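Local atomic coordinates of 5,10-methylenetetrahydrofolate dehydrogenase (Bombyx mori, PDB entry 5ZF1), a protein that probably catalyses the NADP+-dependent oxidation of 5,10-methylenetetrahydrofolate to 5,10-methenyltetrahydrofolate in one-carbon metabolism. Residues D102-E106 with R107-D111; E147-R151 with F152-T156; K224-A228 with D229-P233. All coordinates share one frame; numbering follows the deposited sequence.

Contact 1 of 3, residues D102-E106 with R107-D111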
loop_
_atom_site.group_PDB
_atom_site.type_symbol
_atom_site.label_atom_id
_atom_site.label_comp_id
_atom_site.label_asym_id
_atom_site.label_seq_id
_atom_site.Cartn_x
_atom_site.Cartn_y
_atom_site.Cartn_z
ATOM N N ASP B 102 3.986 -12.440 -23.227
ATOM C CA ASP B 102 2.762 -12.898 -22.583
ATOM C C ASP B 102 2.882 -14.323 -22.063
ATOM O O ASP B 102 2.079 -14.731 -21.217
ATOM C CB ASP B 102 1.587 -12.801 -23.558
ATOM C CG ASP B 102 1.423 -11.412 -24.142
ATOM O OD1 ASP B 102 1.558 -10.427 -23.383
ATOM O OD2 ASP B 102 1.156 -11.306 -25.360
ATOM N N THR B 103 3.853 -15.089 -22.561
ATOM C CA THR B 103 4.090 -16.428 -22.033
ATOM C C THR B 103 4.410 -16.387 -20.542
ATOM O O THR B 103 3.968 -17.252 -19.777
ATOM C CB THR B 103 5.228 -17.096 -22.812
ATOM O OG1 THR B 103 4.726 -17.614 -24.052
ATOM C CG2 THR B 103 5.873 -18.223 -22.009
ATOM N N ILE B 104 5.144 -15.368 -20.106
ATOM C CA ILE B 104 5.743 -15.339 -18.777
ATOM C C ILE B 104 4.870 -14.514 -17.843
ATOM O O ILE B 104 4.454 -13.399 -18.185
ATOM C CB ILE B 104 7.172 -14.779 -18.839
ATOM C CG1 ILE B 104 7.921 -15.401 -20.022
ATOM C CG2 ILE B 104 7.897 -15.027 -17.529
ATOM C CD1 ILE B 104 9.426 -15.302 -19.936
ATOM N N ASN B 105 4.590 -15.060 -16.663
ATOM C CA ASN B 105 3.851 -14.328 -15.644
ATOM C C ASN B 105 4.762 -13.280 -15.019
ATOM O O ASN B 105 5.745 -13.625 -14.357
ATOM C CB ASN B 105 3.323 -15.277 -14.574
ATOM C CG ASN B 105 2.898 -14.551 -13.314
ATOM O OD1 ASN B 105 3.221 -14.969 -12.206
ATOM N ND2 ASN B 105 2.173 -13.449 -13.479
ATOM N N GLU B 106 4.424 -12.001 -15.216
ATOM C CA GLU B 106 5.252 -10.918 -14.691
ATOM C C GLU B 106 5.315 -10.948 -13.172
ATOM O O GLU B 106 6.345 -10.611 -12.575
ATOM C CB GLU B 106 4.714 -9.572 -15.164
ATOM C CG GLU B 106 5.700 -8.425 -15.028
ATOM C CD GLU B 106 5.094 -7.093 -15.431
ATOM O OE1 GLU B 106 4.558 -6.386 -14.550
ATOM O OE2 GLU B 106 5.156 -6.752 -16.631
ATOM N N ARG B 107 4.214 -11.334 -12.529
ATOM C CA ARG B 107 4.173 -11.406 -11.072
ATOM C C ARG B 107 5.197 -12.400 -10.534
ATOM O O ARG B 107 5.907 -12.107 -9.563
ATOM C CB ARG B 107 2.762 -11.786 -10.619
ATOM C CG ARG B 107 2.491 -11.610 -9.145
ATOM C CD ARG B 107 2.494 -10.143 -8.770
ATOM N NE ARG B 107 3.711 -9.821 -8.040
ATOM C CZ ARG B 107 4.170 -8.593 -7.863
ATOM N NH1 ARG B 107 3.503 -7.562 -8.355
ATOM N NH2 ARG B 107 5.293 -8.408 -7.191
ATOM N N ARG B 108 5.297 -13.579 -11.157
ATOM C CA ARG B 108 6.273 -14.568 -10.710
ATOM C C ARG B 108 7.692 -14.053 -10.897
ATOM O O ARG B 108 8.571 -14.301 -10.060
ATOM C CB ARG B 108 6.081 -15.885 -11.469
ATOM C CG ARG B 108 5.332 -16.944 -10.680
ATOM C CD ARG B 108 5.009 -18.157 -11.538
ATOM N NE ARG B 108 3.729 -18.751 -11.167
ATOM C CZ ARG B 108 2.969 -19.471 -11.985
ATOM N NH1 ARG B 108 3.362 -19.694 -13.234
ATOM N NH2 ARG B 108 1.818 -19.970 -11.555
ATOM N N VAL B 109 7.927 -13.324 -11.987
ATOM C CA VAL B 109 9.251 -12.767 -12.251
ATOM C C VAL B 109 9.630 -11.767 -11.169
ATOM O O VAL B 109 10.724 -11.832 -10.591
ATOM C CB VAL B 109 9.281 -12.122 -13.644
ATOM C CG1 VAL B 109 10.628 -11.458 -13.896
ATOM C CG2 VAL B 109 8.969 -13.165 -14.708
ATOM N N CYS B 110 8.738 -10.819 -10.891
ATOM C CA CYS B 110 9.027 -9.800 -9.882
ATOM C C CYS B 110 9.374 -10.439 -8.545
ATOM O O CYS B 110 10.307 -10.000 -7.863
ATOM C CB CYS B 110 7.832 -8.853 -9.725
ATOM S SG CYS B 110 7.545 -7.704 -11.102
ATOM N N ASP B 111 8.658 -11.503 -8.169
ATOM C CA ASP B 111 8.826 -12.117 -6.861
ATOM C C ASP B 111 9.944 -13.151 -6.822
ATOM O O ASP B 111 10.293 -13.620 -5.732
ATOM C CB ASP B 111 7.499 -12.738 -6.401
ATOM C CG ASP B 111 6.415 -11.693 -6.190
ATOM O OD1 ASP B 111 6.767 -10.523 -5.943
ATOM O OD2 ASP B 111 5.205 -12.026 -6.244
#

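Contact 2 of 3, residues E147-R151 with F152-T156. With EDO (1,2-ethanediol), chain I.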
loop_
_atom_site.group_PDB
_atom_site.type_symbol
_atom_site.label_atom_id
_atom_site.label_comp_id
_atom_site.label_asym_id
_atom_site.label_seq_id
_atom_site.Cartn_x
_atom_site.Cartn_y
_atom_site.Cartn_z
ATOM N N GLU B 147 11.425 12.838 -5.428
ATOM C CA GLU B 147 12.674 13.599 -5.416
ATOM C C GLU B 147 12.526 14.940 -6.133
ATOM O O GLU B 147 13.133 15.938 -5.724
ATOM C CB GLU B 147 13.792 12.760 -6.041
ATOM C CG GLU B 147 15.214 13.246 -5.735
ATOM C CD GLU B 147 15.575 13.226 -4.249
ATOM O OE1 GLU B 147 15.051 12.382 -3.487
ATOM O OE2 GLU B 147 16.408 14.061 -3.844
ATOM N N MET B 148 11.731 14.992 -7.207
ATOM C CA MET B 148 11.494 16.266 -7.873
ATOM C C MET B 148 10.795 17.242 -6.931
ATOM O O MET B 148 11.138 18.431 -6.885
ATOM C CB MET B 148 10.685 16.045 -9.154
ATOM C CG MET B 148 11.409 15.181 -10.190
ATOM S SD MET B 148 10.522 14.860 -11.730
ATOM C CE MET B 148 9.642 16.398 -12.007
ATOM N N LEU B 149 9.838 16.747 -6.141
ATOM C CA LEU B 149 9.141 17.611 -5.194
ATOM C C LEU B 149 10.081 18.119 -4.113
ATOM O O LEU B 149 10.050 19.304 -3.762
ATOM C CB LEU B 149 7.974 16.870 -4.557
ATOM C CG LEU B 149 6.826 16.533 -5.514
ATOM C CD1 LEU B 149 5.934 15.467 -4.911
ATOM C CD2 LEU B 149 6.056 17.790 -5.870
ATOM N N LYS B 150 10.911 17.229 -3.562
ATOM C CA LYS B 150 11.821 17.636 -2.494
ATOM C C LYS B 150 12.892 18.581 -3.011
ATOM O O LYS B 150 13.228 19.564 -2.350
ATOM C CB LYS B 150 12.466 16.407 -1.850
ATOM C CG LYS B 150 11.457 15.470 -1.211
ATOM C CD LYS B 150 12.119 14.278 -0.538
ATOM C CE LYS B 150 12.434 14.570 0.920
ATOM N NZ LYS B 150 13.453 15.647 1.103
ATOM N N ARG B 151 13.445 18.304 -4.190
ATOM C CA ARG B 151 14.559 19.124 -4.657
ATOM C C ARG B 151 14.106 20.505 -5.105
ATOM O O ARG B 151 14.890 21.455 -5.054
ATOM C CB ARG B 151 15.298 18.413 -5.788
ATOM C CG ARG B 151 15.982 17.155 -5.331
ATOM C CD ARG B 151 17.388 17.424 -4.867
ATOM N NE ARG B 151 18.050 16.186 -4.470
ATOM C CZ ARG B 151 19.357 15.971 -4.579
ATOM N NH1 ARG B 151 20.141 16.912 -5.086
ATOM N NH2 ARG B 151 19.878 14.814 -4.192
ATOM N N PHE B 152 12.855 20.649 -5.539
ATOM C CA PHE B 152 12.357 21.952 -5.937
ATOM C C PHE B 152 11.600 22.656 -4.823
ATOM O O PHE B 152 10.955 23.687 -5.075
ATOM C CB PHE B 152 11.501 21.819 -7.202
ATOM C CG PHE B 152 12.311 21.510 -8.435
ATOM C CD1 PHE B 152 13.039 22.501 -9.066
ATOM C CD2 PHE B 152 12.363 20.225 -8.945
ATOM C CE1 PHE B 152 13.796 22.216 -10.197
ATOM C CE2 PHE B 152 13.117 19.933 -10.073
ATOM C CZ PHE B 152 13.831 20.929 -10.698
ATOM N N ASN B 153 11.684 22.127 -3.599
ATOM C CA ASN B 153 11.127 22.789 -2.418
ATOM C C ASN B 153 9.619 22.958 -2.533
ATOM O O ASN B 153 9.068 24.002 -2.184
ATOM C CB ASN B 153 11.802 24.144 -2.169
ATOM C CG ASN B 153 12.672 24.140 -0.924
ATOM O OD1 ASN B 153 13.035 23.079 -0.413
ATOM N ND2 ASN B 153 13.016 25.332 -0.434
ATOM N N ILE B 154 8.957 21.941 -3.040
ATOM C CA ILE B 154 7.513 21.957 -3.171
ATOM C C ILE B 154 6.934 21.472 -1.860
ATOM O O ILE B 154 7.284 20.384 -1.380
ATOM C CB ILE B 154 7.055 21.066 -4.336
ATOM C CG1 ILE B 154 7.772 21.474 -5.634
ATOM C CG2 ILE B 154 5.525 21.135 -4.452
ATOM C CD1 ILE B 154 7.421 22.840 -6.123
ATOM N N ASP B 155 6.072 22.283 -1.263
ATOM C CA ASP B 155 5.502 21.941 0.030
ATOM C C ASP B 155 4.465 20.838 -0.126
ATOM O O ASP B 155 3.512 20.975 -0.901
ATOM C CB ASP B 155 4.886 23.178 0.654
ATOM C CG ASP B 155 5.936 24.220 0.911
ATOM O OD1 ASP B 155 6.805 23.897 1.726
ATOM O OD2 ASP B 155 5.922 25.284 0.267
ATOM N N THR B 156 4.662 19.747 0.610
ATOM C CA THR B 156 3.712 18.637 0.656
ATOM C C THR B 156 2.988 18.527 1.987
ATOM O O THR B 156 1.839 18.097 2.021
ATOM C CB THR B 156 4.438 17.307 0.384
ATOM O OG1 THR B 156 5.514 17.118 1.325
ATOM C CG2 THR B 156 4.996 17.276 -1.043
HETATM C C1 EDO I . 9.123 17.192 2.634
HETATM O O1 EDO I . 8.273 17.189 1.470
HETATM C C2 EDO I . 8.397 16.599 3.839
HETATM O O2 EDO I . 7.574 17.590 4.470
HETATM O O HOH W 1 12.334 20.083 0.143
#

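Contact 3 of 3, residues K224-A228 with D229-P233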
loop_
_atom_site.group_PDB
_atom_site.type_symbol
_atom_site.label_atom_id
_atom_site.label_comp_id
_atom_site.label_asym_id
_atom_site.label_seq_id
_atom_site.Cartn_x
_atom_site.Cartn_y
_atom_site.Cartn_z
ATOM N N LYS B 224 -5.431 11.349 -20.185
ATOM C CA LYS B 224 -6.062 12.409 -19.423
ATOM C C LYS B 224 -5.603 13.739 -20.001
ATOM O O LYS B 224 -4.613 13.813 -20.737
ATOM C CB LYS B 224 -5.710 12.316 -17.934
ATOM C CG LYS B 224 -6.670 13.073 -17.035
ATOM C CD LYS B 224 -8.029 12.375 -17.000
ATOM C CE LYS B 224 -7.881 10.938 -16.507
ATOM N NZ LYS B 224 -8.969 10.520 -15.576
ATOM N N LEU B 225 -6.340 14.797 -19.688
ATOM C CA LEU B 225 -5.924 16.131 -20.095
ATOM C C LEU B 225 -6.130 17.066 -18.915
ATOM O O LEU B 225 -7.263 17.260 -18.461
ATOM C CB LEU B 225 -6.687 16.610 -21.331
ATOM C CG LEU B 225 -6.147 17.915 -21.918
ATOM C CD1 LEU B 225 -4.635 17.832 -22.115
ATOM C CD2 LEU B 225 -6.846 18.251 -23.233
ATOM N N ILE B 226 -5.033 17.618 -18.405
ATOM C CA ILE B 226 -5.105 18.687 -17.416
ATOM C C ILE B 226 -5.235 19.995 -18.183
ATOM O O ILE B 226 -4.316 20.390 -18.900
ATOM C CB ILE B 226 -3.877 18.703 -16.501
ATOM C CG1 ILE B 226 -3.706 17.354 -15.800
ATOM C CG2 ILE B 226 -4.024 19.801 -15.470
ATOM C CD1 ILE B 226 -4.890 16.957 -14.969
ATOM N N LYS B 227 -6.371 20.655 -18.042
ATOM C CA LYS B 227 -6.609 21.944 -18.672
ATOM C C LYS B 227 -6.461 23.058 -17.648
ATOM O O LYS B 227 -6.536 22.837 -16.439
ATOM C CB LYS B 227 -8.003 21.997 -19.298
ATOM C CG LYS B 227 -8.409 20.739 -20.037
ATOM C CD LYS B 227 -9.762 20.937 -20.707
ATOM C CE LYS B 227 -10.782 19.888 -20.276
ATOM N NZ LYS B 227 -11.173 19.986 -18.839
ATOM N N ALA B 228 -6.273 24.281 -18.156
ATOM C CA ALA B 228 -6.005 25.413 -17.276
ATOM C C ALA B 228 -7.132 25.642 -16.277
ATOM O O ALA B 228 -6.875 26.053 -15.138
ATOM C CB ALA B 228 -5.756 26.675 -18.105
ATOM N N ASP B 229 -8.380 25.359 -16.661
ATOM C CA ASP B 229 -9.483 25.554 -15.727
ATOM C C ASP B 229 -9.527 24.494 -14.634
ATOM O O ASP B 229 -10.376 24.588 -13.740
ATOM C CB ASP B 229 -10.815 25.582 -16.481
ATOM C CG ASP B 229 -11.075 24.308 -17.259
ATOM O OD1 ASP B 229 -10.154 23.473 -17.373
ATOM O OD2 ASP B 229 -12.208 24.144 -17.765
ATOM N N MET B 230 -8.643 23.501 -14.682
ATOM C CA MET B 230 -8.556 22.491 -13.638
ATOM C C MET B 230 -7.492 22.813 -12.609
ATOM O O MET B 230 -7.342 22.062 -11.648
ATOM C CB MET B 230 -8.269 21.115 -14.254
ATOM C CG MET B 230 -9.425 20.588 -15.115
ATOM S SD MET B 230 -8.985 19.208 -16.183
ATOM C CE MET B 230 -8.380 18.010 -14.984
ATOM N N VAL B 231 -6.742 23.899 -12.787
ATOM C CA VAL B 231 -5.517 24.118 -12.027
ATOM C C VAL B 231 -5.733 25.265 -11.054
ATOM O O VAL B 231 -6.231 26.335 -11.429
ATOM C CB VAL B 231 -4.324 24.369 -12.959
ATOM C CG1 VAL B 231 -3.050 24.678 -12.153
ATOM C CG2 VAL B 231 -4.122 23.155 -13.849
ATOM N N LYS B 232 -5.400 25.020 -9.806
ATOM C CA LYS B 232 -5.383 26.070 -8.811
ATOM C C LYS B 232 -4.209 26.995 -9.102
ATOM O O LYS B 232 -3.095 26.515 -9.332
ATOM C CB LYS B 232 -5.246 25.444 -7.424
ATOM C CG LYS B 232 -5.373 26.386 -6.249
ATOM C CD LYS B 232 -5.154 25.616 -4.946
ATOM C CE LYS B 232 -4.981 26.528 -3.755
ATOM N NZ LYS B 232 -5.134 25.747 -2.495
ATOM N N PRO B 233 -4.400 28.313 -9.100
ATOM C CA PRO B 233 -3.254 29.202 -9.332
ATOM C C PRO B 233 -2.125 28.903 -8.353
ATOM O O PRO B 233 -2.343 28.756 -7.150
ATOM C CB PRO B 233 -3.844 30.605 -9.118
ATOM C CG PRO B 233 -5.304 30.438 -9.393
ATOM C CD PRO B 233 -5.648 29.064 -8.881
HETATM O O HOH W 2 -7.684 27.593 -13.364
#

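Contact 1 of 3, residues D102-E106 with R107-D111
N105 lays its side-chain amide over the first turn of helix 106-112, overlapping the backbone of R107 and the start of the R108 side chain. A chi1 of 164° turns CG away from the residue's own N, and N105 OD1 accepts from R108 N at 2.7 Å. This is the N-cap bond, to an N-H at the open start of the helix. The donor stands well above the plane of the amide, and the bond is bent, at 134°. Asparagine suits this place because its short side chain carries an acceptor that reaches forward to the N-H three residues on. Regular helical bonding then takes over: V109 N donates to N105 O at 3.2 Å and C110 N to E106 O at 2.9 Å. Around the cap, I104 CG2 meets V109 CG2 at 3.5 Å, a hydrophobic staple for which branched apolar residues are well suited. R107, which also packs on L134 of the second subunit, grips D111 side-on, NE to OD2 at 3.2 Å and NH2 to OD1 at 2.9 Å. Both oxygens lie close to the guanidinium plane, but the carboxylate is tilted and met from above its own plane. R107 NH2 also donates to F122 O. The R108 guanidinium is salt-bridged to E75, which also takes the N105 N-H. I104 and V109 pack on L78, and V109 on I82, mooring the short helix after strand 93-96 to helix 75-87.

Contact 2 of 3, residues E147-R151 with F152-T156
The F152 ring presents an edge to the last turn of helix 140-151: M148 O lies near the ring plane, 3.0 Å from CD2, while R151 C approaches obliquely. With CG anti to its own carbonyl carbon (chi1 -71°), the ring is carried back along the helix, and the same M148 O accepts from F152 N at 3.1 Å. The ring also packs on L5 and L10, an apolar setting that suits phenylalanine. Cut back to an alanine here, the side chain would probably lose the edge contact with M148 O and open a gap against L5 and L10. The other flat group, the R151 guanidinium, meets E147 OE2 at its edge, NE donating in plane at 2.8 Å to the anti lone pair; its NH2 reaches E17 in a second salt bridge. Across the turn L149 CD2 touches I154 CG2 at 3.7 Å, the two side chains crossing at about a right angle. N153, at positive phi (62°), is the C-prime residue of a Schellman motif: I154 N donates to L149 O at 2.9 Å, and N153 N reaches K150 O at 3.2 Å from above the carbonyl plane, ending the helix and turning the chain toward strand 160-164 of the Rossmann-type domain.

Contact 3 of 3, residues K224-A228 with D229-P233
The backbone runs extended through L225 and I226 and then folds into a tight 3-10 turn, in which M230 N donates to K227 O at 2.8 Å and V231 N to A228 O at 3.2 Å. Both donors stand above the carbonyl planes, as the short i to i+3 spacing brings them round to the side of each acceptor. A228 suits the turn, its small methyl touching E262 and I266. M230 folds back alongside the extended residues: with CG anti to its carbonyl carbon (chi1 -66°) and the chain bent at chi3, the sulfur comes to face K227 N. The bond from K227 N to M230 SD, 3.5 Å, is weak but almost perfectly straight at 177°, a use of the thioether as acceptor that a purely hydrocarbon side chain could not match. Beyond the sulfur, M230 CE reaches I226 CD1 at 3.6 Å. The other branch of I226 meets V231, CG2 to CG2 at 3.7 Å, so one isoleucine serves both apolar partners, each crossing it at about a right angle. On the polar side K227 and D229 run side by side, pointing the same way. K227 NZ lies 3.9 Å from D229 OD1, a long salt bridge, and has a second, weak ion pair with E207 of helix 203-211. I226 bonds through its backbone with D257 and D259, and its side chain rests on I164 of strand 160-164. Chemically, then, the backbone bonds and apolar contacts probably hold the turn, and the long K227-D229 pair is likely to add little.

The three contacts follow one another along the chain without touching. Contact 1 lies in the catalytic domain, contacts 2 and 3 in the NAD(P)-binding domain. Contacts 1 and 2 have centres about 34 Å apart and lie on opposite sides of the chain's centre; contact 1 is farther still from contact 3, at about 37 Å between centres. Contacts 2 and 3 are closer, about 20 Å between centres and about 10 Å between nearest atoms, and both border the parallel sheet of the Rossmann-type domain: I154 of contact 2 packs on strands 215-218 and 236-239, and contact 3 lies in the loop joining them. The ethanediol at contact 2 probably comes from the crystallisation liquor.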